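Carboxylesterase (Uncultured bacterium, PDB 5GMX) probably hydrolyses carboxylic esters as a family VIII carboxylesterase with a beta-lactamase-like fold, and also acts on oxyimino cephalosporins. Local coordinates at residues 21-24 against 25-29; 109-112 against 113-117; 203-207 against 208-212. All coordinates share one frame; numbering follows the deposited sequence.

Contact 1 of 3, residues 21-24 against 25-29; sequences AFAA and NFKDG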
ATOM      1  N   ALA A  21      17.341  -9.116  14.229  1.00 24.42           N
ATOM      2  CA  ALA A  21      17.527  -8.369  12.989  1.00 27.60           C
ATOM      3  C   ALA A  21      16.937  -6.971  13.157  1.00 25.34           C
ATOM      4  O   ALA A  21      17.581  -5.976  12.807  1.00 27.33           O
ATOM      5  CB  ALA A  21      16.898  -9.087  11.818  1.00 25.10           C
ATOM      6  N   PHE A  22      15.747  -6.896  13.755  1.00 22.05           N
ATOM      7  CA  PHE A  22      15.098  -5.606  13.947  1.00 22.63           C
ATOM      8  C   PHE A  22      16.047  -4.704  14.747  1.00 28.63           C
ATOM      9  O   PHE A  22      16.390  -3.592  14.307  1.00 24.64           O
ATOM     10  CB  PHE A  22      13.744  -5.783  14.647  1.00 20.88           C
ATOM     11  CG  PHE A  22      12.907  -4.530  14.699  1.00 21.45           C
ATOM     12  CD1 PHE A  22      12.428  -3.955  13.534  1.00 21.95           C
ATOM     13  CD2 PHE A  22      12.566  -3.954  15.909  1.00 19.70           C
ATOM     14  CE1 PHE A  22      11.650  -2.809  13.574  1.00 22.76           C
ATOM     15  CE2 PHE A  22      11.792  -2.803  15.954  1.00 23.21           C
ATOM     16  CZ  PHE A  22      11.332  -2.233  14.789  1.00 16.15           C
ATOM     17  N   ALA A  23      16.542  -5.232  15.868  1.00 24.90           N
ATOM     18  CA  ALA A  23      17.400  -4.457  16.762  1.00 27.00           C
ATOM     19  C   ALA A  23      18.663  -4.059  16.026  1.00 28.12           C
ATOM     20  O   ALA A  23      19.169  -2.947  16.201  1.00 31.63           O
ATOM     21  CB  ALA A  23      17.742  -5.256  18.022  1.00 29.52           C
ATOM     22  N   ALA A  24      19.145  -4.966  15.178  1.00 28.99           N
ATOM     23  CA  ALA A  24      20.398  -4.744  14.474  1.00 32.01           C
ATOM     24  C   ALA A  24      20.299  -3.493  13.609  1.00 34.39           C
ATOM     25  O   ALA A  24      21.255  -2.718  13.536  1.00 37.44           O
ATOM     26  CB  ALA A  24      20.767  -5.953  13.632  1.00 33.79           C
ATOM     27  N   ASN A  25      19.130  -3.261  13.003  1.00 29.99           N
ATOM     28  CA  ASN A  25      18.999  -2.118  12.100  1.00 28.91           C
ATOM     29  C   ASN A  25      19.168  -0.798  12.846  1.00 33.36           C
ATOM     30  O   ASN A  25      19.531   0.216  12.251  1.00 35.86           O
ATOM     31  CB  ASN A  25      17.658  -2.140  11.373  1.00 27.65           C
ATOM     32  CG  ASN A  25      17.625  -3.143  10.249  1.00 28.84           C
ATOM     33  OD1 ASN A  25      18.642  -3.413   9.620  1.00 37.05           O
ATOM     34  ND2 ASN A  25      16.457  -3.721  10.004  1.00 25.61           N
ATOM     35  N   PHE A  26      18.912  -0.817  14.151  1.00 34.00           N
ATOM     36  CA  PHE A  26      19.100   0.371  14.978  1.00 31.43           C
ATOM     37  C   PHE A  26      20.576   0.561  15.318  1.00 40.45           C
ATOM     38  O   PHE A  26      21.080   1.686  15.333  1.00 40.57           O
ATOM     39  CB  PHE A  26      18.284   0.269  16.259  1.00 30.89           C
ATOM     40  CG  PHE A  26      16.808   0.465  16.063  1.00 32.10           C
ATOM     41  CD1 PHE A  26      16.238   1.722  16.184  1.00 22.91           C
ATOM     42  CD2 PHE A  26      15.985  -0.618  15.779  1.00 27.27           C
ATOM     43  CE1 PHE A  26      14.873   1.895  16.017  1.00 28.40           C
ATOM     44  CE2 PHE A  26      14.625  -0.451  15.610  1.00 25.76           C
ATOM     45  CZ  PHE A  26      14.065   0.804  15.732  1.00 22.33           C
ATOM     46  N   LYS A  27      21.262  -0.547  15.592  1.00 40.95           N
ATOM     47  CA  LYS A  27      22.639  -0.483  16.067  1.00 45.47           C
ATOM     48  C   LYS A  27      23.551   0.102  15.004  1.00 42.71           C
ATOM     49  O   LYS A  27      24.543   0.754  15.319  1.00 50.91           O
ATOM     50  CB  LYS A  27      23.130  -1.871  16.488  1.00 42.19           C
ATOM     51  CG  LYS A  27      22.617  -2.305  17.841  1.00 42.37           C
ATOM     52  CD  LYS A  27      22.684  -3.816  18.012  1.00 53.05           C
ATOM     53  CE  LYS A  27      21.883  -4.254  19.233  1.00 53.80           C
ATOM     54  NZ  LYS A  27      21.959  -5.722  19.476  1.00 67.43           N
ATOM     55  N   ASP A  28      23.190  -0.119  13.742  1.00 49.04           N
ATOM     56  CA  ASP A  28      23.973   0.360  12.607  1.00 42.74           C
ATOM     57  C   ASP A  28      23.638   1.803  12.240  1.00 46.13           C
ATOM     58  O   ASP A  28      24.108   2.315  11.222  1.00 58.31           O
ATOM     59  CB  ASP A  28      23.746  -0.551  11.398  1.00 50.05           C
ATOM     60  CG  ASP A  28      23.983  -2.022  11.720  1.00 58.24           C
ATOM     61  OD1 ASP A  28      24.038  -2.368  12.922  1.00 57.83           O
ATOM     62  OD2 ASP A  28      24.109  -2.833  10.773  1.00 58.76           O
ATOM     63  N   GLY A  29      22.825   2.453  13.068  1.00 41.16           N
ATOM     64  CA  GLY A  29      22.446   3.838  12.847  1.00 40.40           C
ATOM     65  C   GLY A  29      21.496   4.070  11.681  1.00 45.23           C
ATOM     66  O   GLY A  29      21.250   5.214  11.299  1.00 45.64           O
TER
HETATM   67  O   HOH W   1      14.494  -2.352  11.991  1.00 34.08           O
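Asn25 takes its place in the last turns of helix 16-27 by donating from N to Ala21 O at 3.1 Å, with a second, weak bond to Phe22 O. A water bridges the same pair: it donates to Phe22 O, which thus has a second partner, and accepts from Asn25 ND2 at 3.1 Å. Phe26 follows, and its ring turns an edge to the face of Phe22. This is a T-shaped pair, with planes at 76° and centroids 5.3 Å apart. Phe26 CE2 does the touching, 3.7 Å from Phe22 CE2 and nearer the rim of that ring than its middle. Phe22 meets it there because CG lies anti to the backbone N (chi1 -171°), and both rings also rest on Ala34 of strand 33-40. Lys27 N reaches Ala23 O at 3.2 Å; that oxygen also takes Phe26 N, so it serves two donors. The extended lysine chain runs past Ala23, its CG and CD near the same oxygen. Asp28, where the backbone leaves helical angles, donates from N to Ala24 O at 3.2 Å. Its OD1 lies 2.9 Å from Ala24 O, an approach of two acceptors, while OD2 forms a salt bridge with Arg378 of helix 374-385. The helix therefore has an aromatic side against the sheet and a charged end tied to the C-terminal helix, whose arginine probably offsets the carboxylate's closeness to a carbonyl.

Contact 2 of 3, residues 109-112 against 113-117; sequences KDVT and VAQLL
Gln115 OE1 is gripped twice: by Thr112 N at 3.2 Å and by a water, which donates to it at 3.1 Å and reaches back, weakly, to Asp110 O. The bond from Thr112 N is straight at hydrogen (166°), yet the N lies above the plane of the side-chain amide and does not follow a lone pair. Gln115 gets there with CG anti to its carbonyl carbon and the rest of the chain extended, folding the amide back over the start of the helix. The return half comes from Thr112, the N-cap residue. Its OG1 stands between the backbone N and the carbonyl carbon (chi1 71°) and accepts from Gln115 N at 3.2 Å. These reciprocal bonds make a capping box: the hydroxyl serves an N-H of the first turn, and the glutamine serves the N-H of the cap residue. The two side chains also press together, with Thr112 OG1 3.3 Å from Gln115 CG. Thr112 O then starts the regular helical pattern, taking Leu116 N at 3.0 Å. Beside the box, Val111 CG1 lies 4.0 Å from Gln115 OE1, its CA closer still. Asp110, just upstream, is salt-bridged to Arg95. The short helix 113-117 packs on two others: Val113 and Leu116, with Val111 just before it, touch helix 96-99, and Leu116 and Leu117 touch helix 165-175.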
ATOM      1  N   LYS A 109     -13.314   3.565 -23.252  1.00 20.36           N
ATOM      2  CA  LYS A 109     -14.590   2.849 -23.137  1.00 24.79           C
ATOM      3  C   LYS A 109     -14.415   1.337 -23.008  1.00 18.46           C
ATOM      4  O   LYS A 109     -15.339   0.644 -22.613  1.00 21.56           O
ATOM      5  CB  LYS A 109     -15.498   3.136 -24.343  1.00 22.09           C
ATOM      6  CG  LYS A 109     -15.050   2.465 -25.632  1.00 28.07           C
ATOM      7  CD  LYS A 109     -16.054   2.664 -26.775  1.00 31.51           C
ATOM      8  CE  LYS A 109     -15.576   1.943 -28.043  1.00 37.55           C
ATOM      9  NZ  LYS A 109     -16.649   1.767 -29.064  1.00 53.32           N
ATOM     10  N   ASP A 110     -13.242   0.813 -23.345  1.00 21.03           N
ATOM     11  CA  ASP A 110     -13.065  -0.634 -23.272  1.00 26.07           C
ATOM     12  C   ASP A 110     -12.047  -1.080 -22.224  1.00 20.23           C
ATOM     13  O   ASP A 110     -11.826  -2.273 -22.053  1.00 18.86           O
ATOM     14  CB  ASP A 110     -12.690  -1.183 -24.649  1.00 23.77           C
ATOM     15  CG  ASP A 110     -13.877  -1.190 -25.614  1.00 34.05           C
ATOM     16  OD1 ASP A 110     -14.987  -1.618 -25.208  1.00 28.52           O
ATOM     17  OD2 ASP A 110     -13.708  -0.747 -26.772  1.00 33.74           O
ATOM     18  N   VAL A 111     -11.467  -0.125 -21.505  1.00 17.82           N
ATOM     19  CA  VAL A 111     -10.561  -0.441 -20.398  1.00 14.53           C
ATOM     20  C   VAL A 111     -11.256  -1.274 -19.320  1.00 14.02           C
ATOM     21  O   VAL A 111     -12.301  -0.877 -18.807  1.00 18.47           O
ATOM     22  CB  VAL A 111     -10.002   0.843 -19.743  1.00 16.08           C
ATOM     23  CG1 VAL A 111      -9.134   0.500 -18.533  1.00 18.04           C
ATOM     24  CG2 VAL A 111      -9.215   1.677 -20.758  1.00 18.11           C
ATOM     25  N   THR A 112     -10.672  -2.416 -18.969  1.00 14.61           N
ATOM     26  CA  THR A 112     -11.235  -3.287 -17.938  1.00 13.87           C
ATOM     27  C   THR A 112     -10.709  -2.959 -16.536  1.00 13.04           C
ATOM     28  O   THR A 112      -9.701  -2.271 -16.389  1.00 13.19           O
ATOM     29  CB  THR A 112     -10.937  -4.740 -18.237  1.00 13.45           C
ATOM     30  OG1 THR A 112      -9.542  -4.966 -18.033  1.00 17.61           O
ATOM     31  CG2 THR A 112     -11.307  -5.070 -19.695  1.00 15.68           C
ATOM     32  N   VAL A 113     -11.396  -3.449 -15.509  1.00 13.89           N
ATOM     33  CA  VAL A 113     -10.983  -3.192 -14.130  1.00 12.22           C
ATOM     34  C   VAL A 113      -9.600  -3.790 -13.860  1.00 12.57           C
ATOM     35  O   VAL A 113      -8.756  -3.161 -13.222  1.00 14.72           O
ATOM     36  CB  VAL A 113     -12.025  -3.741 -13.128  1.00 16.71           C
ATOM     37  CG1 VAL A 113     -11.522  -3.623 -11.669  1.00 10.71           C
ATOM     38  CG2 VAL A 113     -13.346  -3.004 -13.316  1.00 13.32           C
ATOM     39  N   ALA A 114      -9.352  -4.979 -14.404  1.00 15.88           N
ATOM     40  CA  ALA A 114      -8.046  -5.625 -14.277  1.00 16.50           C
ATOM     41  C   ALA A 114      -6.926  -4.770 -14.884  1.00 15.88           C
ATOM     42  O   ALA A 114      -5.838  -4.679 -14.317  1.00 12.88           O
ATOM     43  CB  ALA A 114      -8.071  -7.010 -14.933  1.00 14.53           C
ATOM     44  N   GLN A 115      -7.200  -4.127 -16.018  1.00 14.50           N
ATOM     45  CA  GLN A 115      -6.214  -3.239 -16.646  1.00 12.88           C
ATOM     46  C   GLN A 115      -5.976  -1.954 -15.843  1.00 14.09           C
ATOM     47  O   GLN A 115      -4.842  -1.496 -15.713  1.00 13.07           O
ATOM     48  CB  GLN A 115      -6.646  -2.879 -18.070  1.00 14.49           C
ATOM     49  CG  GLN A 115      -6.525  -4.023 -19.055  1.00 17.72           C
ATOM     50  CD  GLN A 115      -7.108  -3.677 -20.419  1.00 19.56           C
ATOM     51  OE1 GLN A 115      -7.921  -2.762 -20.546  1.00 20.58           O
ATOM     52  NE2 GLN A 115      -6.690  -4.411 -21.442  1.00 20.42           N
ATOM     53  N   LEU A 116      -7.052  -1.364 -15.330  1.00 10.98           N
ATOM     54  CA  LEU A 116      -6.949  -0.193 -14.466  1.00 14.05           C
ATOM     55  C   LEU A 116      -6.094  -0.500 -13.228  1.00 14.48           C
ATOM     56  O   LEU A 116      -5.236   0.292 -12.837  1.00 13.00           O
ATOM     57  CB  LEU A 116      -8.343   0.280 -14.026  1.00 13.70           C
ATOM     58  CG  LEU A 116      -8.451   1.601 -13.257  1.00 15.81           C
ATOM     59  CD1 LEU A 116      -8.295   2.786 -14.188  1.00 13.44           C
ATOM     60  CD2 LEU A 116      -9.752   1.697 -12.474  1.00 16.38           C
ATOM     61  N   LEU A 117      -6.331  -1.657 -12.618  1.00 14.62           N
ATOM     62  CA  LEU A 117      -5.637  -2.021 -11.380  1.00 17.87           C
ATOM     63  C   LEU A 117      -4.197  -2.465 -11.590  1.00 18.68           C
ATOM     64  O   LEU A 117      -3.444  -2.533 -10.622  1.00 13.66           O
ATOM     65  CB  LEU A 117      -6.389  -3.133 -10.656  1.00 12.94           C
ATOM     66  CG  LEU A 117      -7.649  -2.679  -9.941  1.00 15.57           C
ATOM     67  CD1 LEU A 117      -8.400  -3.893  -9.444  1.00 20.58           C
ATOM     68  CD2 LEU A 117      -7.235  -1.803  -8.783  1.00 21.39           C
TER
HETATM   69  O   HOH W   2      -9.051  -2.599 -23.376  1.00 28.69           O

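Contact 3 of 3, residues 203-207 against 208-212; sequences IGLPA and SEDHR
Two overlapping turns, each closed by a bond from residue i+3 to residue i, carry the chain round from Pro206 to Asp210 in the long loop between strand 201-202 and helix 237-244. Glu209 N donates to Pro206 O at 3.0 Å and Asp210 N to Ala207 O, also at 3.0 Å. Both bonds are fairly straight at hydrogen. Under the turns lies Leu205, whose CB points into the bend. Chi1 of -173° swings CG away from the backbone N, and the two methyls then divide the work: CD1 meets Glu209 CB at 3.8 Å, and CD2 touches Asp210 OD1 at 3.6 Å. The leucine crosses both side chains at about a right angle, and it also packs on Leu66 and Val213. A third bond of the same span, Arg212 N to Glu209 O, continues the winding. On this coil Glu209 bends at chi2, and its OE1 forms a salt bridge with Arg212 NH1 at 2.9 Å. The nitrogen approaches from above the carboxylate plane, whereas the carboxylate lies at the edge of the guanidinium. Arg212 is buried, and its other nitrogens bind Asp64 O and Asn199 O. His211 lays a face over Arg212 CG, which sits 3.5 Å above the ring plane. Pro206 CB lies beside Ser208 OG on the exposed flank. The Asp210 carboxylate is salt-bridged to Arg256 through OD1 and to Arg259 through OD2, and Arg256 also holds Leu205 O.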
ATOM      1  N   ILE A 203      -6.803   5.340   6.217  1.00 12.74           N
ATOM      2  CA  ILE A 203      -6.766   6.146   5.008  1.00 16.57           C
ATOM      3  C   ILE A 203      -7.725   7.295   5.242  1.00 13.94           C
ATOM      4  O   ILE A 203      -8.942   7.116   5.194  1.00 15.91           O
ATOM      5  CB  ILE A 203      -7.147   5.344   3.756  1.00 12.57           C
ATOM      6  CG1 ILE A 203      -6.217   4.134   3.604  1.00 11.54           C
ATOM      7  CG2 ILE A 203      -7.073   6.237   2.511  1.00 14.08           C
ATOM      8  CD1 ILE A 203      -6.679   3.130   2.567  1.00 15.87           C
ATOM      9  N   GLY A 204      -7.168   8.468   5.534  1.00 17.18           N
ATOM     10  CA  GLY A 204      -7.952   9.560   6.080  1.00 16.66           C
ATOM     11  C   GLY A 204      -7.895   9.432   7.592  1.00 17.24           C
ATOM     12  O   GLY A 204      -8.643   8.652   8.182  1.00 18.14           O
ATOM     13  N   LEU A 205      -6.975  10.155   8.220  1.00 16.54           N
ATOM     14  CA  LEU A 205      -6.770  10.017   9.659  1.00 17.43           C
ATOM     15  C   LEU A 205      -7.669  10.967  10.459  1.00 18.12           C
ATOM     16  O   LEU A 205      -7.578  12.187  10.301  1.00 19.92           O
ATOM     17  CB  LEU A 205      -5.300  10.268  10.006  1.00 16.52           C
ATOM     18  CG  LEU A 205      -4.926   9.982  11.459  1.00 18.96           C
ATOM     19  CD1 LEU A 205      -4.947   8.479  11.721  1.00 15.20           C
ATOM     20  CD2 LEU A 205      -3.581  10.580  11.785  1.00 18.27           C
ATOM     21  N   PRO A 206      -8.539  10.414  11.321  1.00 18.45           N
ATOM     22  CA  PRO A 206      -9.390  11.241  12.199  1.00 22.25           C
ATOM     23  C   PRO A 206      -8.555  12.156  13.100  1.00 19.97           C
ATOM     24  O   PRO A 206      -7.505  11.724  13.573  1.00 19.57           O
ATOM     25  CB  PRO A 206     -10.154  10.205  13.041  1.00 17.85           C
ATOM     26  CG  PRO A 206     -10.094   8.930  12.241  1.00 22.35           C
ATOM     27  CD  PRO A 206      -8.758   8.970  11.536  1.00 17.99           C
ATOM     28  N   ALA A 207      -9.013  13.380  13.351  1.00 18.36           N
ATOM     29  CA  ALA A 207      -8.259  14.310  14.203  1.00 23.22           C
ATOM     30  C   ALA A 207      -7.887  13.700  15.564  1.00 18.34           C
ATOM     31  O   ALA A 207      -6.772  13.895  16.063  1.00 21.20           O
ATOM     32  CB  ALA A 207      -9.045  15.597  14.407  1.00 24.06           C
ATOM     33  N   SER A 208      -8.809  12.939  16.142  1.00 19.71           N
ATOM     34  CA  SER A 208      -8.590  12.312  17.450  1.00 24.28           C
ATOM     35  C   SER A 208      -7.368  11.386  17.509  1.00 24.44           C
ATOM     36  O   SER A 208      -6.857  11.096  18.594  1.00 24.90           O
ATOM     37  CB  SER A 208      -9.842  11.535  17.872  1.00 21.52           C
ATOM     38  OG  SER A 208     -10.187  10.534  16.930  1.00 25.40           O
ATOM     39  N   GLU A 209      -6.899  10.926  16.350  1.00 20.55           N
ATOM     40  CA  GLU A 209      -5.763  10.012  16.292  1.00 19.04           C
ATOM     41  C   GLU A 209      -4.467  10.725  15.885  1.00 19.82           C
ATOM     42  O   GLU A 209      -3.385  10.137  15.929  1.00 19.08           O
ATOM     43  CB  GLU A 209      -6.056   8.861  15.320  1.00 22.66           C
ATOM     44  CG  GLU A 209      -7.336   8.087  15.622  1.00 19.69           C
ATOM     45  CD  GLU A 209      -7.387   7.571  17.061  1.00 28.39           C
ATOM     46  OE1 GLU A 209      -6.340   7.111  17.569  1.00 24.65           O
ATOM     47  OE2 GLU A 209      -8.472   7.634  17.688  1.00 37.28           O
ATOM     48  N   ASP A 210      -4.570  12.000  15.522  1.00 20.19           N
ATOM     49  CA  ASP A 210      -3.433  12.679  14.907  1.00 20.26           C
ATOM     50  C   ASP A 210      -2.236  12.834  15.840  1.00 20.54           C
ATOM     51  O   ASP A 210      -1.107  12.942  15.378  1.00 20.04           O
ATOM     52  CB  ASP A 210      -3.837  14.053  14.374  1.00 18.89           C
ATOM     53  CG  ASP A 210      -2.890  14.544  13.290  1.00 25.64           C
ATOM     54  OD1 ASP A 210      -3.011  14.073  12.138  1.00 23.50           O
ATOM     55  OD2 ASP A 210      -2.007  15.376  13.589  1.00 21.78           O
ATOM     56  N   HIS A 211      -2.475  12.823  17.148  1.00 15.31           N
ATOM     57  CA  HIS A 211      -1.392  12.943  18.117  1.00 20.79           C
ATOM     58  C   HIS A 211      -0.441  11.744  18.055  1.00 22.28           C
ATOM     59  O   HIS A 211       0.661  11.792  18.606  1.00 19.36           O
ATOM     60  CB  HIS A 211      -1.959  13.092  19.539  1.00 19.95           C
ATOM     61  CG  HIS A 211      -2.601  11.846  20.072  1.00 21.47           C
ATOM     62  ND1 HIS A 211      -3.914  11.516  19.815  1.00 23.26           N
ATOM     63  CD2 HIS A 211      -2.113  10.860  20.862  1.00 22.73           C
ATOM     64  CE1 HIS A 211      -4.203  10.368  20.406  1.00 18.94           C
ATOM     65  NE2 HIS A 211      -3.128   9.950  21.048  1.00 26.01           N
ATOM     66  N   ARG A 212      -0.871  10.669  17.396  1.00 15.53           N
ATOM     67  CA  ARG A 212      -0.067   9.451  17.346  1.00 15.85           C
ATOM     68  C   ARG A 212       0.983   9.468  16.237  1.00 16.69           C
ATOM     69  O   ARG A 212       1.850   8.597  16.189  1.00 15.77           O
ATOM     70  CB  ARG A 212      -0.969   8.228  17.172  1.00 18.34           C
ATOM     71  CG  ARG A 212      -1.956   8.022  18.311  1.00 19.63           C
ATOM     72  CD  ARG A 212      -3.072   7.073  17.898  1.00 17.76           C
ATOM     73  NE  ARG A 212      -2.521   5.822  17.383  1.00 16.89           N
ATOM     74  CZ  ARG A 212      -3.235   4.883  16.777  1.00 15.07           C
ATOM     75  NH1 ARG A 212      -4.539   5.042  16.611  1.00 13.95           N
ATOM     76  NH2 ARG A 212      -2.639   3.782  16.347  1.00 17.71           N
TER

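How the contacts relate
Contacts 1, 2 and 3 follow one another along the chain without touching. Contacts 1 and 2 lie on opposite sides of its centre, their centres 43 Å apart. Contact 3 comes within about 14 Å of contact 1 and about 12 Å of contact 2, nearest atoms in each case. Contact 1 belongs to the sheet and its covering helices, contact 2 to the helical part. The pocket holding phenylmethanesulfonic acid is lined by Ser71, Lys74 and Tyr160, consistent with the SxxK machinery of this family. Contact 3 pairs with Leu66, a few residues before Ser71; contact 2 leans on helix 165-175, which follows Tyr160 and Ala162.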